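Local coordinates for protein diaminopimelate decarboxylase (Phaeodactylum tricornutum, PDB 7JPJ) that probably catalyses the pyridoxal phosphate-dependent decarboxylation of diaminopimelate to lysine in lysine biosynthesis, working as an obligate dimer, at residues Y51-R56 with L274-E279; R199-I204 with T232-G237; T308-D313 with E348-V353; H329-L334 with A374-R379. All blocks are in the same frame, centred on the assembly; numbering follows the deposited sequence.

Contact 1 of 4, residues Y51-R56 with L274-E279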
loop_
_atom_site.group_PDB
_atom_site.type_symbol
_atom_site.label_atom_id
_atom_site.label_comp_id
_atom_site.label_asym_id
_atom_site.label_seq_id
_atom_site.Cartn_x
_atom_site.Cartn_y
_atom_site.Cartn_z
ATOM N N TYR A 51 -26.359 24.050 -18.395
ATOM C CA TYR A 51 -26.255 24.016 -19.849
ATOM C C TYR A 51 -25.575 22.743 -20.342
ATOM O O TYR A 51 -24.975 22.737 -21.422
ATOM C CB TYR A 51 -25.512 25.249 -20.362
ATOM C CG TYR A 51 -26.013 26.539 -19.756
ATOM C CD1 TYR A 51 -27.241 27.069 -20.130
ATOM C CD2 TYR A 51 -25.264 27.225 -18.809
ATOM C CE1 TYR A 51 -27.710 28.244 -19.579
ATOM C CE2 TYR A 51 -25.725 28.406 -18.252
ATOM C CZ TYR A 51 -26.950 28.909 -18.643
ATOM O OH TYR A 51 -27.424 30.079 -18.099
ATOM N N GLY A 52 -25.656 21.660 -19.571
ATOM C CA GLY A 52 -25.066 20.403 -19.996
ATOM C C GLY A 52 -24.119 19.783 -18.988
ATOM O O GLY A 52 -23.348 20.489 -18.329
ATOM N N LEU A 53 -24.158 18.456 -18.872
ATOM C CA LEU A 53 -23.376 17.725 -17.886
ATOM C C LEU A 53 -22.662 16.553 -18.542
ATOM O O LEU A 53 -23.202 15.910 -19.447
ATOM C CB LEU A 53 -24.269 17.213 -16.746
ATOM C CG LEU A 53 -23.688 16.146 -15.815
ATOM C CD1 LEU A 53 -22.695 16.761 -14.836
ATOM C CD2 LEU A 53 -24.787 15.393 -15.082
ATOM N N THR A 54 -21.439 16.286 -18.082
ATOM C CA THR A 54 -20.693 15.088 -18.439
ATOM C C THR A 54 -20.140 14.472 -17.165
ATOM O O THR A 54 -19.512 15.169 -16.362
ATOM C CB THR A 54 -19.544 15.394 -19.405
ATOM O OG1 THR A 54 -20.050 16.095 -20.545
ATOM C CG2 THR A 54 -18.880 14.101 -19.865
ATOM N N VAL A 55 -20.368 13.177 -16.980
ATOM C CA VAL A 55 -19.861 12.446 -15.825
ATOM C C VAL A 55 -18.660 11.624 -16.271
ATOM O O VAL A 55 -18.763 10.808 -17.195
ATOM C CB VAL A 55 -20.943 11.549 -15.207
ATOM C CG1 VAL A 55 -20.360 10.729 -14.066
ATOM C CG2 VAL A 55 -22.114 12.389 -14.732
ATOM N N ARG A 56 -17.521 11.835 -15.617
ATOM C CA ARG A 56 -16.305 11.076 -15.874
ATOM C C ARG A 56 -16.015 10.171 -14.685
ATOM O O ARG A 56 -16.016 10.628 -13.538
ATOM C CB ARG A 56 -15.116 12.005 -16.124
ATOM C CG ARG A 56 -15.378 13.107 -17.130
ATOM C CD ARG A 56 -14.082 13.612 -17.743
ATOM N NE ARG A 56 -13.945 13.180 -19.129
ATOM C CZ ARG A 56 -14.064 13.987 -20.177
ATOM N NH1 ARG A 56 -14.316 15.271 -19.998
ATOM N NH2 ARG A 56 -13.928 13.511 -21.407
ATOM N N LEU A 274 -21.724 27.357 -20.257
ATOM C CA LEU A 274 -20.606 26.426 -20.177
ATOM C C LEU A 274 -21.085 25.014 -19.869
ATOM O O LEU A 274 -21.986 24.813 -19.050
ATOM C CB LEU A 274 -19.607 26.864 -19.103
ATOM C CG LEU A 274 -18.869 28.191 -19.285
ATOM C CD1 LEU A 274 -17.954 28.446 -18.100
ATOM C CD2 LEU A 274 -18.084 28.210 -20.585
ATOM N N GLN A 275 -20.462 24.039 -20.527
ATOM C CA GLN A 275 -20.665 22.641 -20.177
ATOM C C GLN A 275 -19.987 22.334 -18.845
ATOM O O GLN A 275 -18.892 22.826 -18.562
ATOM C CB GLN A 275 -20.104 21.737 -21.274
ATOM C CG GLN A 275 -20.147 20.257 -20.943
ATOM C CD GLN A 275 -21.367 19.578 -21.525
ATOM O OE1 GLN A 275 -22.389 20.224 -21.761
ATOM N NE2 GLN A 275 -21.276 18.270 -21.747
ATOM N N MET A 276 -20.644 21.522 -18.017
ATOM C CA MET A 276 -20.102 21.120 -16.727
ATOM C C MET A 276 -19.622 19.675 -16.773
ATOM O O MET A 276 -20.180 18.835 -17.484
ATOM C CB MET A 276 -21.139 21.271 -15.608
ATOM C CG MET A 276 -20.524 21.345 -14.217
ATOM S SD MET A 276 -21.706 21.230 -12.859
ATOM C CE MET A 276 -23.055 20.358 -13.637
ATOM N N GLU A 277 -18.581 19.392 -15.996
ATOM C CA GLU A 277 -18.044 18.046 -15.863
ATOM C C GLU A 277 -17.801 17.735 -14.396
ATOM O O GLU A 277 -17.410 18.612 -13.622
ATOM C CB GLU A 277 -16.738 17.876 -16.637
ATOM C CG GLU A 277 -16.896 17.936 -18.139
ATOM C CD GLU A 277 -15.598 17.643 -18.859
ATOM O OE1 GLU A 277 -14.571 17.437 -18.177
ATOM O OE2 GLU A 277 -15.603 17.600 -20.109
ATOM N N ILE A 278 -18.036 16.480 -14.024
ATOM C CA ILE A 278 -17.758 15.987 -12.684
ATOM C C ILE A 278 -16.955 14.700 -12.808
ATOM O O ILE A 278 -17.149 13.910 -13.737
ATOM C CB ILE A 278 -19.052 15.758 -11.870
ATOM C CG1 ILE A 278 -19.949 14.714 -12.542
ATOM C CG2 ILE A 278 -19.801 17.069 -11.690
ATOM C CD1 ILE A 278 -21.196 14.389 -11.751
ATOM N N GLU A 279 -16.035 14.495 -11.870
ATOM C CA GLU A 279 -15.101 13.372 -11.910
ATOM C C GLU A 279 -15.191 12.538 -10.635
ATOM O O GLU A 279 -14.220 12.442 -9.877
ATOM C CB GLU A 279 -13.675 13.878 -12.121
ATOM C CG GLU A 279 -13.270 14.051 -13.581
ATOM C CD GLU A 279 -11.893 14.688 -13.740
ATOM O OE1 GLU A 279 -11.642 15.336 -14.784
ATOM O OE2 GLU A 279 -11.061 14.547 -12.815
#
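Arg56 reaches across to Glu277, and the guanidinium and carboxylate planes stand 67° apart. NH1 of Arg56 makes the salt bridge, 2.7 Å from Glu277 OE2, while OE1 of the same carboxylate lies in the guanidinium plane at its edge. The bend in the arginine chain at chi3 (108°) turns its end back to the glutamate, whose own chain runs straight beyond CG. Two residues before Glu277, on the same face of the sheet, Gln275 crosses Thr54 at about a right angle. Its NE2 donates to Thr54 OG1 at 2.8 Å, the hydroxyl sitting 23° out of the amide plane. OE1 of that amide comes to 3.2 Å from Gly52 CA, where a side chain would collide with it. Replacing Gln275 with an alanine would probably leave Thr54 OG1 without this donor and open a gap beside Gly52. On the opposite face the contact is apolar: Leu53 CD1 meets Met276 CE at 3.8 Å, and Val55 CG2 meets Ile278 CD1 at 3.7 Å. Between the faces runs a parallel ladder of four backbone bonds, from Met276 N to Gly52 O at one end to Arg56 N and Ile278 O (2.8 Å) at the other. These two strands belong to the parallel barrel of the pyridoxal-binding domain, and their pairing joins an early strand to a late one. Met276 packs outward on Val259 and Phe263 of helix 252-270. Strand 232-234 flanks segment 274-279, with Glu277 against Thr232 and Asn234, and strand 77-80 flanks segment 51-56, with Arg56 against His77 and Asp79.

Contact 2 of 4, residues R199-I204 with T232-G237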
loop_
_atom_site.group_PDB
_atom_site.type_symbol
_atom_site.label_atom_id
_atom_site.label_comp_id
_atom_site.label_asym_id
_atom_site.label_seq_id
_atom_site.Cartn_x
_atom_site.Cartn_y
_atom_site.Cartn_z
ATOM N N ARG A 199 -11.089 24.261 -22.036
ATOM C CA ARG A 199 -11.624 23.636 -20.836
ATOM C C ARG A 199 -10.733 23.955 -19.644
ATOM O O ARG A 199 -9.505 23.900 -19.743
ATOM C CB ARG A 199 -11.745 22.120 -21.032
ATOM C CG ARG A 199 -12.022 21.321 -19.774
ATOM C CD ARG A 199 -12.089 19.829 -20.083
ATOM N NE ARG A 199 -10.825 19.316 -20.608
ATOM C CZ ARG A 199 -10.585 19.079 -21.895
ATOM N NH1 ARG A 199 -11.528 19.310 -22.800
ATOM N NH2 ARG A 199 -9.403 18.615 -22.279
ATOM N N ILE A 200 -11.366 24.293 -18.522
ATOM C CA ILE A 200 -10.690 24.527 -17.253
ATOM C C ILE A 200 -11.025 23.372 -16.320
ATOM O O ILE A 200 -12.154 22.867 -16.326
ATOM C CB ILE A 200 -11.099 25.880 -16.632
ATOM C CG1 ILE A 200 -10.719 27.033 -17.564
ATOM C CG2 ILE A 200 -10.444 26.081 -15.273
ATOM C CD1 ILE A 200 -9.222 27.233 -17.713
ATOM N N HIS A 201 -10.041 22.945 -15.532
ATOM C CA HIS A 201 -10.183 21.813 -14.625
ATOM C C HIS A 201 -9.823 22.249 -13.212
ATOM O O HIS A 201 -8.771 22.856 -12.993
ATOM C CB HIS A 201 -9.291 20.646 -15.063
ATOM C CG HIS A 201 -9.565 19.364 -14.338
ATOM N ND1 HIS A 201 -10.625 19.210 -13.470
ATOM C CD2 HIS A 201 -8.918 18.175 -14.354
ATOM C CE1 HIS A 201 -10.617 17.982 -12.982
ATOM N NE2 HIS A 201 -9.592 17.333 -13.504
ATOM N N THR A 202 -10.695 21.936 -12.262
ATOM C CA THR A 202 -10.460 22.222 -10.857
ATOM C C THR A 202 -10.817 20.985 -10.044
ATOM O O THR A 202 -11.525 20.092 -10.514
ATOM C CB THR A 202 -11.282 23.432 -10.385
ATOM O OG1 THR A 202 -10.791 23.889 -9.121
ATOM C CG2 THR A 202 -12.737 23.043 -10.225
ATOM N N HIS A 203 -10.312 20.932 -8.813
ATOM C CA HIS A 203 -10.568 19.793 -7.940
ATOM C C HIS A 203 -10.282 20.163 -6.490
ATOM O O HIS A 203 -9.253 19.766 -5.935
ATOM C CB HIS A 203 -9.719 18.590 -8.363
ATOM C CG HIS A 203 -10.013 17.335 -7.598
ATOM N ND1 HIS A 203 -11.185 16.626 -7.751
ATOM C CD2 HIS A 203 -9.283 16.660 -6.678
ATOM C CE1 HIS A 203 -11.166 15.571 -6.956
ATOM N NE2 HIS A 203 -10.024 15.569 -6.294
ATOM N N ILE A 204 -11.179 20.930 -5.873
ATOM C CA ILE A 204 -10.985 21.377 -4.497
ATOM C C ILE A 204 -12.272 21.210 -3.698
ATOM O O ILE A 204 -12.409 21.771 -2.607
ATOM C CB ILE A 204 -10.508 22.841 -4.445
ATOM C CG1 ILE A 204 -11.558 23.763 -5.069
ATOM C CG2 ILE A 204 -9.157 22.997 -5.126
ATOM C CD1 ILE A 204 -11.429 25.210 -4.646
ATOM N N THR A 232 -16.010 24.427 -21.416
ATOM C CA THR A 232 -16.282 23.361 -20.464
ATOM C C THR A 232 -15.580 23.658 -19.147
ATOM O O THR A 232 -14.437 24.121 -19.134
ATOM C CB THR A 232 -15.821 21.999 -21.004
ATOM O OG1 THR A 232 -16.551 21.684 -22.194
ATOM C CG2 THR A 232 -16.059 20.905 -19.984
ATOM N N MET A 233 -16.274 23.388 -18.042
ATOM C CA MET A 233 -15.727 23.524 -16.697
ATOM C C MET A 233 -15.787 22.169 -16.004
ATOM O O MET A 233 -16.876 21.619 -15.803
ATOM C CB MET A 233 -16.500 24.579 -15.902
ATOM C CG MET A 233 -16.166 24.632 -14.417
ATOM S SD MET A 233 -14.779 25.716 -14.028
ATOM C CE MET A 233 -13.448 24.531 -13.854
ATOM N N ASN A 234 -14.619 21.633 -15.646
ATOM C CA ASN A 234 -14.500 20.351 -14.952
ATOM C C ASN A 234 -14.257 20.625 -13.469
ATOM O O ASN A 234 -13.179 21.093 -13.086
ATOM C CB ASN A 234 -13.370 19.521 -15.559
ATOM C CG ASN A 234 -13.308 18.098 -15.011
ATOM O OD1 ASN A 234 -13.755 17.817 -13.899
ATOM N ND2 ASN A 234 -12.732 17.197 -15.796
ATOM N N LEU A 235 -15.255 20.319 -12.637
ATOM C CA LEU A 235 -15.200 20.582 -11.203
ATOM C C LEU A 235 -14.594 19.441 -10.397
ATOM O O LEU A 235 -14.505 19.552 -9.170
ATOM C CB LEU A 235 -16.601 20.887 -10.668
ATOM C CG LEU A 235 -17.230 22.194 -11.149
ATOM C CD1 LEU A 235 -18.607 22.392 -10.524
ATOM C CD2 LEU A 235 -16.317 23.371 -10.840
ATOM N N GLY A 236 -14.189 18.350 -11.046
ATOM C CA GLY A 236 -13.510 17.272 -10.354
ATOM C C GLY A 236 -14.451 16.385 -9.555
ATOM O O GLY A 236 -15.665 16.339 -9.775
ATOM N N GLY A 237 -13.861 15.665 -8.604
ATOM C CA GLY A 237 -14.623 14.795 -7.730
ATOM C C GLY A 237 -14.586 15.224 -6.277
ATOM O O GLY A 237 -14.595 16.422 -5.974
#
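The carbonyl oxygen of Asn234 is gripped twice from the facing segment, once by backbone and once by a ring. Thr202 N donates to Asn234 O at 2.7 Å in a nearly straight bond. His201 ND1 donates to the same oxygen at 3.2 Å, but from above the carbonyl plane, 55° out of it, although the oxygen lies close to the plane of the imidazole. The ring can do this because it lies alongside the Asn234 side chain, both pointing the same way: with CG anti to the backbone N in His201 (chi1 -169°) and in Asn234, ring and amide stack with their planes 28° apart. Asn234 ND2 sits over one ring face, offset toward its rim, and hydrogen-bonds to Glu279. Its OD1 accepts from Gly236 N at 2.9 Å, an Asx turn that bends the chain just past strand 232-234. Beyond it, Gly237 N donates to His203 ND1 at 3.0 Å, in the plane of the ring. Gly236, at positive phi, would put any CB into His203 ND1 and Thr202 O. Before the turn the pairing is ordinary parallel ladder, including Asn234 N to Ile200 O at 2.8 Å, and helix 210-222 links the two strands as a beta-alpha-beta unit. These bonds together probably hold the His201 ring and the glycine turn in place. A sulfate, perhaps from the crystallisation liquor, lies about 4 Å from Gly237 (nearest atoms), consistent with a phosphate-binding place for the cofactor, as glycine-rich turns provide in this family.

Contact 3 of 4, residues T308-D313 with E348-V353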
loop_
_atom_site.group_PDB
_atom_site.type_symbol
_atom_site.label_atom_id
_atom_site.label_comp_id
_atom_site.label_asym_id
_atom_site.label_seq_id
_atom_site.Cartn_x
_atom_site.Cartn_y
_atom_site.Cartn_z
ATOM N N THR A 308 -10.487 -10.242 22.024
ATOM C CA THR A 308 -10.722 -11.420 21.204
ATOM C C THR A 308 -10.447 -11.041 19.757
ATOM O O THR A 308 -10.997 -10.056 19.256
ATOM C CB THR A 308 -12.154 -11.937 21.367
ATOM O OG1 THR A 308 -12.277 -12.604 22.629
ATOM C CG2 THR A 308 -12.505 -12.910 20.251
ATOM N N PHE A 309 -9.582 -11.808 19.099
ATOM C CA PHE A 309 -9.098 -11.481 17.764
ATOM C C PHE A 309 -9.685 -12.443 16.740
ATOM O O PHE A 309 -9.608 -13.665 16.912
ATOM C CB PHE A 309 -7.570 -11.537 17.705
ATOM C CG PHE A 309 -6.886 -10.539 18.597
ATOM C CD1 PHE A 309 -6.670 -10.816 19.935
ATOM C CD2 PHE A 309 -6.445 -9.326 18.092
ATOM C CE1 PHE A 309 -6.035 -9.899 20.752
ATOM C CE2 PHE A 309 -5.810 -8.409 18.906
ATOM C CZ PHE A 309 -5.605 -8.694 20.236
ATOM N N LEU A 310 -10.262 -11.887 15.677
ATOM C CA LEU A 310 -10.666 -12.649 14.504
ATOM C C LEU A 310 -9.608 -12.465 13.423
ATOM O O LEU A 310 -9.382 -11.343 12.956
ATOM C CB LEU A 310 -12.031 -12.193 13.991
ATOM C CG LEU A 310 -13.269 -12.460 14.849
ATOM C CD1 LEU A 310 -14.513 -12.109 14.059
ATOM C CD2 LEU A 310 -13.318 -13.904 15.309
ATOM N N LYS A 311 -8.960 -13.558 13.031
ATOM C CA LYS A 311 -7.913 -13.532 12.019
ATOM C C LYS A 311 -8.494 -14.009 10.693
ATOM O O LYS A 311 -9.028 -15.120 10.608
ATOM C CB LYS A 311 -6.729 -14.405 12.434
ATOM C CG LYS A 311 -6.285 -14.207 13.878
ATOM C CD LYS A 311 -5.332 -15.302 14.328
ATOM C CE LYS A 311 -3.910 -14.793 14.442
ATOM N NZ LYS A 311 -2.970 -15.870 14.864
ATOM N N LEU A 312 -8.384 -13.172 9.667
ATOM C CA LEU A 312 -8.912 -13.483 8.348
ATOM C C LEU A 312 -7.834 -14.104 7.464
ATOM O O LEU A 312 -6.664 -14.208 7.842
ATOM C CB LEU A 312 -9.462 -12.223 7.679
ATOM C CG LEU A 312 -10.360 -11.291 8.491
ATOM C CD1 LEU A 312 -10.575 -9.999 7.724
ATOM C CD2 LEU A 312 -11.689 -11.960 8.805
ATOM N N ASP A 313 -8.245 -14.522 6.266
ATOM C CA ASP A 313 -7.314 -14.907 5.211
ATOM C C ASP A 313 -7.084 -13.771 4.220
ATOM O O ASP A 313 -6.789 -14.014 3.046
ATOM C CB ASP A 313 -7.796 -16.170 4.491
ATOM C CG ASP A 313 -9.142 -15.990 3.801
ATOM O OD1 ASP A 313 -9.794 -14.942 3.991
ATOM O OD2 ASP A 313 -9.550 -16.917 3.067
ATOM N N GLU A 348 -20.765 -10.709 19.713
ATOM C CA GLU A 348 -19.498 -10.706 20.433
ATOM C C GLU A 348 -18.657 -9.537 19.942
ATOM O O GLU A 348 -18.557 -9.314 18.731
ATOM C CB GLU A 348 -18.746 -12.029 20.236
ATOM C CG GLU A 348 -17.665 -12.298 21.276
ATOM C CD GLU A 348 -16.833 -13.528 20.953
ATOM O OE1 GLU A 348 -16.939 -14.041 19.817
ATOM O OE2 GLU A 348 -16.067 -13.980 21.833
ATOM N N SER A 349 -18.067 -8.794 20.877
ATOM C CA SER A 349 -17.128 -7.732 20.533
ATOM C C SER A 349 -15.751 -8.322 20.262
ATOM O O SER A 349 -15.201 -9.044 21.099
ATOM C CB SER A 349 -17.041 -6.701 21.656
ATOM O OG SER A 349 -18.204 -5.904 21.710
ATOM N N VAL A 350 -15.191 -8.011 19.093
ATOM C CA VAL A 350 -13.932 -8.592 18.647
ATOM C C VAL A 350 -13.083 -7.517 17.980
ATOM O O VAL A 350 -13.545 -6.414 17.680
ATOM C CB VAL A 350 -14.142 -9.771 17.671
ATOM C CG1 VAL A 350 -14.963 -10.881 18.323
ATOM C CG2 VAL A 350 -14.794 -9.285 16.384
ATOM N N VAL A 351 -11.817 -7.864 17.763
ATOM C CA VAL A 351 -10.895 -7.111 16.923
ATOM C C VAL A 351 -10.581 -7.977 15.713
ATOM O O VAL A 351 -10.381 -9.190 15.847
ATOM C CB VAL A 351 -9.608 -6.738 17.687
ATOM C CG1 VAL A 351 -8.571 -6.152 16.747
ATOM C CG2 VAL A 351 -9.919 -5.769 18.811
ATOM N N VAL A 352 -10.555 -7.364 14.532
ATOM C CA VAL A 352 -10.329 -8.077 13.278
ATOM C C VAL A 352 -8.925 -7.754 12.785
ATOM O O VAL A 352 -8.576 -6.580 12.610
ATOM C CB VAL A 352 -11.385 -7.711 12.223
ATOM C CG1 VAL A 352 -11.205 -8.566 10.977
ATOM C CG2 VAL A 352 -12.783 -7.888 12.797
ATOM N N VAL A 353 -8.123 -8.793 12.556
ATOM C CA VAL A 353 -6.753 -8.629 12.091
ATOM C C VAL A 353 -6.584 -9.351 10.760
ATOM O O VAL A 353 -7.342 -10.259 10.408
ATOM C CB VAL A 353 -5.715 -9.138 13.113
ATOM C CG1 VAL A 353 -5.867 -8.410 14.442
ATOM C CG2 VAL A 353 -5.836 -10.643 13.293
#
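Leu310 N donates to Val351 O at 2.7 Å, the shortest polar bond here, and the same oxygen is also approached by Phe309 CA at 3.3 Å through a CH...O contact. Val351 N returns a bond to Thr308 O, Val353 N reaches Leu310 O, and Leu312 N closes the parallel ladder on Val353 O. The side chains then sort by face. On one, Leu310 crosses Val350 obliquely, CD1 to CG2 at 3.7 Å, and Leu312 does likewise with Val352, CD1 to CG1 at 3.6 Å. On the other, Phe309 lies alongside Val351 with its CD2 4.1 Å from Val351 CG1, while Val353 CG1 comes up to the ring edge, 3.8 Å from CD2. Val353 CG2, set between its backbone N and carbonyl carbon (chi1 -58° for CG1), is thereby turned to the aliphatic start of Lys311, 3.6 Å from CG. The lysine bends at chi3 and carries NZ away to Gln104 of the second subunit, so this face belongs to the dimer interface; Phe309 and Val353 also pack there, on Ser171 and Ser173 of that subunit. The Leu310 face looks into the mixed beta-sheet domain, where Leu312 and Val352 meet Leu387 of strand 386-390. Strand 289-300 flanks strand 308-312 antiparallel, and strand 373-379 does the same for strand 347-353.

Contact 4 of 4, residues H329-L334 with A374-R379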
loop_
_atom_site.group_PDB
_atom_site.type_symbol
_atom_site.label_atom_id
_atom_site.label_comp_id
_atom_site.label_asym_id
_atom_site.label_seq_id
_atom_site.Cartn_x
_atom_site.Cartn_y
_atom_site.Cartn_z
ATOM N N HIS A 329 -14.615 0.558 8.019
ATOM C CA HIS A 329 -15.485 -0.013 7.007
ATOM C C HIS A 329 -16.615 -0.793 7.671
ATOM O O HIS A 329 -16.428 -1.370 8.748
ATOM C CB HIS A 329 -14.719 -0.947 6.064
ATOM C CG HIS A 329 -13.778 -0.238 5.141
ATOM N ND1 HIS A 329 -13.791 -0.426 3.775
ATOM C CD2 HIS A 329 -12.786 0.650 5.389
ATOM C CE1 HIS A 329 -12.854 0.322 3.221
ATOM N NE2 HIS A 329 -12.230 0.984 4.178
ATOM N N PRO A 330 -17.799 -0.821 7.059
ATOM C CA PRO A 330 -18.890 -1.644 7.601
ATOM C C PRO A 330 -18.545 -3.122 7.492
ATOM O O PRO A 330 -18.107 -3.596 6.441
ATOM C CB PRO A 330 -20.093 -1.277 6.722
ATOM C CG PRO A 330 -19.676 -0.072 5.938
ATOM C CD PRO A 330 -18.192 -0.122 5.826
ATOM N N ILE A 331 -18.746 -3.850 8.587
ATOM C CA ILE A 331 -18.335 -5.245 8.688
ATOM C C ILE A 331 -19.523 -6.081 9.134
ATOM O O ILE A 331 -20.150 -5.785 10.157
ATOM C CB ILE A 331 -17.154 -5.414 9.661
ATOM C CG1 ILE A 331 -15.938 -4.646 9.143
ATOM C CG2 ILE A 331 -16.834 -6.884 9.850
ATOM C CD1 ILE A 331 -14.865 -4.426 10.176
ATOM N N THR A 332 -19.830 -7.123 8.367
ATOM C CA THR A 332 -20.889 -8.065 8.692
ATOM C C THR A 332 -20.328 -9.476 8.630
ATOM O O THR A 332 -19.583 -9.817 7.704
ATOM C CB THR A 332 -22.079 -7.931 7.731
ATOM O OG1 THR A 332 -22.689 -6.645 7.900
ATOM C CG2 THR A 332 -23.115 -9.010 8.000
ATOM N N ILE A 333 -20.681 -10.293 9.617
ATOM C CA ILE A 333 -20.246 -11.681 9.690
ATOM C C ILE A 333 -21.441 -12.571 9.385
ATOM O O ILE A 333 -22.464 -12.507 10.077
ATOM C CB ILE A 333 -19.640 -12.012 11.060
ATOM C CG1 ILE A 333 -18.287 -11.318 11.204
ATOM C CG2 ILE A 333 -19.506 -13.519 11.232
ATOM C CD1 ILE A 333 -17.703 -11.425 12.582
ATOM N N LEU A 334 -21.312 -13.398 8.347
ATOM C CA LEU A 334 -22.348 -14.316 7.901
ATOM C C LEU A 334 -21.927 -15.761 8.154
ATOM O O LEU A 334 -20.730 -16.060 8.204
ATOM C CB LEU A 334 -22.647 -14.124 6.409
ATOM C CG LEU A 334 -23.151 -12.730 6.030
ATOM C CD1 LEU A 334 -23.135 -12.534 4.523
ATOM C CD2 LEU A 334 -24.544 -12.493 6.596
ATOM N N ALA A 374 -9.679 -0.971 17.986
ATOM C CA ALA A 374 -11.085 -0.694 18.236
ATOM C C ALA A 374 -11.874 -1.974 18.010
ATOM O O ALA A 374 -11.540 -2.765 17.124
ATOM C CB ALA A 374 -11.611 0.426 17.334
ATOM N N GLU A 375 -12.910 -2.178 18.818
ATOM C CA GLU A 375 -13.746 -3.366 18.735
ATOM C C GLU A 375 -15.092 -3.016 18.117
ATOM O O GLU A 375 -15.670 -1.966 18.418
ATOM C CB GLU A 375 -13.971 -3.987 20.115
ATOM C CG GLU A 375 -12.712 -4.435 20.827
ATOM C CD GLU A 375 -13.016 -5.113 22.148
ATOM O OE1 GLU A 375 -14.215 -5.242 22.486
ATOM O OE2 GLU A 375 -12.062 -5.521 22.846
ATOM N N GLN A 376 -15.593 -3.905 17.264
ATOM C CA GLN A 376 -16.930 -3.788 16.701
ATOM C C GLN A 376 -17.802 -4.925 17.217
ATOM O O GLN A 376 -17.347 -6.068 17.327
ATOM C CB GLN A 376 -16.892 -3.808 15.168
ATOM C CG GLN A 376 -16.024 -2.722 14.546
ATOM C CD GLN A 376 -16.290 -2.532 13.060
ATOM O OE1 GLN A 376 -17.302 -2.998 12.531
ATOM N NE2 GLN A 376 -15.378 -1.847 12.376
ATOM N N GLU A 377 -19.051 -4.609 17.548
ATOM C CA GLU A 377 -20.014 -5.629 17.946
ATOM C C GLU A 377 -20.547 -6.296 16.684
ATOM O O GLU A 377 -21.250 -5.663 15.889
ATOM C CB GLU A 377 -21.142 -5.016 18.771
ATOM C CG GLU A 377 -21.782 -5.970 19.777
ATOM C CD GLU A 377 -22.969 -5.349 20.503
ATOM O OE1 GLU A 377 -24.026 -6.012 20.626
ATOM O OE2 GLU A 377 -22.844 -4.187 20.947
ATOM N N LEU A 378 -20.194 -7.563 16.483
ATOM C CA LEU A 378 -20.617 -8.324 15.316
ATOM C C LEU A 378 -21.269 -9.625 15.766
ATOM O O LEU A 378 -21.342 -9.932 16.959
ATOM C CB LEU A 378 -19.441 -8.607 14.373
ATOM C CG LEU A 378 -18.431 -7.480 14.181
ATOM C CD1 LEU A 378 -17.074 -8.040 13.787
ATOM C CD2 LEU A 378 -18.934 -6.499 13.139
ATOM N N ARG A 379 -21.761 -10.386 14.790
ATOM C CA ARG A 379 -22.282 -11.713 15.075
ATOM C C ARG A 379 -21.159 -12.612 15.571
ATOM O O ARG A 379 -20.041 -12.577 15.050
ATOM C CB ARG A 379 -22.925 -12.310 13.820
ATOM C CG ARG A 379 -23.295 -13.784 13.935
ATOM C CD ARG A 379 -23.802 -14.337 12.610
ATOM N NE ARG A 379 -24.014 -15.784 12.651
ATOM C CZ ARG A 379 -23.085 -16.683 12.334
ATOM N NH1 ARG A 379 -21.878 -16.286 11.958
ATOM N NH2 ARG A 379 -23.360 -17.979 12.397
#
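The guanidinium of Arg379 meets Ile333 at its edge: the methyl CG2 of the isoleucine lies in the guanidinium plane, 3.7 Å from NH1. The arginine chain runs extended from CG to NE and lays CD against the Ile333 carbonyl oxygen, 3.4 Å from it. All three guanidinium nitrogens are engaged beyond the two segments: NH1 in a salt bridge to Asp385, NE on Val343 O and NH2 on Asp342 O, which fixes the group's rotation. The Gln376 side chain, which ends in the second flat group, crosses that of Ile331 at about a right angle. Ile331 CD1 lies 3.4 Å from NE2, with OE1 of the same amide at 3.7 Å from that methyl. Between the two flat groups, Leu378 CD1 abuts Ile333 CD1 at 3.6 Å, and its CD2 lies 3.9 Å from Ile331 CG2, the branch that stands anti to the backbone N of Ile331 while CG1 (chi1 -62°) points its CD1 to the glutamine. With an alanine in place of Ile331, lacking CD1 and CG2, a gap would probably open beside Leu378 and the Gln376 amide would be freer to turn. The two strands run 25° apart, axes 6.1 Å from each other at closest, joined not by a backbone ladder but by side chains packing on one another and on the backbone oxygens of Ile331 and Ile333. Each finds its backbone partner within the same mixed sheet: strand 331-334 pairs antiparallel with strand 386-390, whose Leu387 also packs on Ile331 and Ile333, and strand 373-379 does so with strand 347-353, whose Val350 touches Leu378.

Overall arrangement
Contacts 1 and 2 share the parallel barrel of the pyridoxal-binding domain, their centres about 9 Å apart, and strands 275-278 and 232-234 lie side by side in it. Contacts 3 and 4 form a second close pair in the mixed-sheet domain, linked by strands 347-353 and 373-379; their centres lie 38 to 44 Å from those of the first pair. Contacts 2 and 3 are buried, contacts 1 and 4 only partly so. The barrel pair puts charged and polar side chains on its inner face, toward the predicted cofactor lysine, Lys60. Contact 3 is mostly aliphatic but reaches the second subunit, whereas contact 4 lacks the backbone ladder of the other three.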